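Local atomic coordinates of homoprotocatechuate 2,3-dioxygenase (Brevibacterium fuscum, PDB entry 4Z6M), a protein that catalyses the extradiol cleavage of the aromatic ring of homoprotocatechuate by molecular oxygen, using a non-haem iron(II) centre. Residues A[166-169]-A[170-174]. The protein carries 1 engineered substitution. Sequence-based numbering, arbitrary orientation.
Sequences GRKY and LEDLG
Lys-168 and Asp-172, one turn apart near the C-terminal end of helix 163-172, form a close salt bridge, with Lys-168 NZ 2.7 Å from Asp-172 OD2. The ammonium meets the syn lone pair of that oxygen. A bend at chi2 (-93°) folds the chain of Lys-168 over toward Asp-172, bringing Lys-168 CD within 3.4 Å of Asp-172 OD2 as well. A water donates to Asp-172 OD1 and only weakly accepts from NZ, while the carbonyl of Ile-5 gives the ammonium another partner. Arg-167 and Glu-171 pair more loosely: Arg-167 NE and Glu-171 OE2 are 3.6 Å apart, the oxygen lying at the guanidinium edge although the two planes are nearly perpendicular (82°). Arginine suits this place because its NH1 also forms a salt bridge with Asp-180 OD2 of strand 176-182. Both acids suit theirs by following their bases by four residues, one turn on.

The apolar side is led by Tyr-169. Tyr-169 CE2 packs 3.6 Å from Leu-170 CD2, and the Tyr-169 and Leu-173 side chains run side by side, pointing the same way. The branched leucines suit apolar contacts: Leu-170 touches Tyr-126 of strand 125-129, as Tyr-169 does, and Leu-173 meets Tyr-93 and Tyr-94 of helix 84-96. The phenol hydroxyl is hydrogen-bonded to Asp-120 and Tyr-94, so tyrosine combines an apolar ring with a satisfied buried oxygen.

Regular i to i+4 backbone bonds run beneath, from Leu-170 N to Gly-166 O (3.0 Å) through Leu-173 N to Tyr-169 O (3.1 Å). A Schellman motif then ends the helix: Gly-174 takes positive phi (112°), where a CB would collide with the preceding carbonyl oxygen, and Gly-174 N bonds to Glu-171 O at 2.9 Å.

The chemistry is that of an amphipathic helix: within each ion pair the opposite charges probably offset one another on the partly exposed flank, while Tyr-169, Leu-170 and Leu-173 join the helix to neighbouring elements.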
# COMPACT_ATOMS: atom_id res chain seq x y z
N GLY A 166 7.11 32.35 21.16
CA GLY A 166 6.97 32.17 19.72
C GLY A 166 5.56 31.84 19.29
O GLY A 166 5.10 32.31 18.26
N ARG A 167 4.90 30.98 20.07
CA ARG A 167 3.52 30.60 19.77
C ARG A 167 2.58 31.81 19.71
O ARG A 167 1.79 31.92 18.78
CB ARG A 167 3.01 29.59 20.80
CG ARG A 167 1.53 29.28 20.72
CD ARG A 167 1.15 28.55 21.98
NE ARG A 167 -0.24 28.12 22.00
CZ ARG A 167 -0.63 26.95 22.51
NH1 ARG A 167 0.27 26.08 22.99
NH2 ARG A 167 -1.89 26.63 22.49
N LYS A 168 2.66 32.69 20.69
CA LYS A 168 1.81 33.88 20.71
C LYS A 168 2.03 34.74 19.46
O LYS A 168 1.07 35.20 18.83
CB LYS A 168 2.07 34.68 21.98
CG LYS A 168 1.04 35.76 22.21
CD LYS A 168 1.46 37.10 21.66
CE LYS A 168 0.74 38.22 22.38
NZ LYS A 168 0.81 39.43 21.55
N TYR A 169 3.29 34.93 19.09
CA TYR A 169 3.64 35.71 17.90
C TYR A 169 3.06 35.08 16.63
O TYR A 169 2.45 35.76 15.81
CB TYR A 169 5.16 35.90 17.83
CG TYR A 169 5.75 35.93 16.44
CD1 TYR A 169 5.54 37.01 15.58
CD2 TYR A 169 6.51 34.88 15.99
CE1 TYR A 169 6.08 37.03 14.31
CE2 TYR A 169 7.06 34.89 14.71
CZ TYR A 169 6.84 35.96 13.89
OH TYR A 169 7.39 35.98 12.64
N LEU A 170 3.19 33.76 16.49
CA LEU A 170 2.65 33.07 15.32
C LEU A 170 1.14 33.07 15.31
O LEU A 170 0.54 33.16 14.24
CB LEU A 170 3.22 31.65 15.18
CG LEU A 170 4.71 31.58 14.80
CD1 LEU A 170 5.21 30.16 14.86
CD2 LEU A 170 5.00 32.17 13.43
N GLU A 171 0.50 33.02 16.48
CA GLU A 171 -0.95 33.13 16.52
C GLU A 171 -1.44 34.50 16.07
O GLU A 171 -2.41 34.61 15.31
CB GLU A 171 -1.48 32.81 17.92
CG GLU A 171 -1.38 31.34 18.28
CD GLU A 171 -1.80 31.08 19.71
OE1 GLU A 171 -1.50 31.90 20.60
OE2 GLU A 171 -2.45 30.06 19.93
N ASP A 172 -0.74 35.55 16.51
CA ASP A 172 -1.10 36.90 16.08
C ASP A 172 -0.96 37.03 14.57
O ASP A 172 -1.72 37.71 13.91
CB ASP A 172 -0.20 37.93 16.78
CG ASP A 172 -0.56 38.15 18.26
OD1 ASP A 172 -1.67 37.79 18.69
OD2 ASP A 172 0.27 38.72 18.98
N LEU A 173 0.03 36.33 14.04
CA LEU A 173 0.28 36.32 12.60
C LEU A 173 -0.74 35.51 11.80
O LEU A 173 -0.75 35.56 10.56
CB LEU A 173 1.70 35.80 12.37
CG LEU A 173 2.34 35.81 10.99
CD1 LEU A 173 2.36 37.22 10.42
CD2 LEU A 173 3.72 35.20 11.11
N GLY A 174 -1.58 34.75 12.51
CA GLY A 174 -2.71 34.04 11.94
C GLY A 174 -2.58 32.53 11.95
O GLY A 174 -3.51 31.82 11.55
O HOH W 1 -2.41 38.66 21.09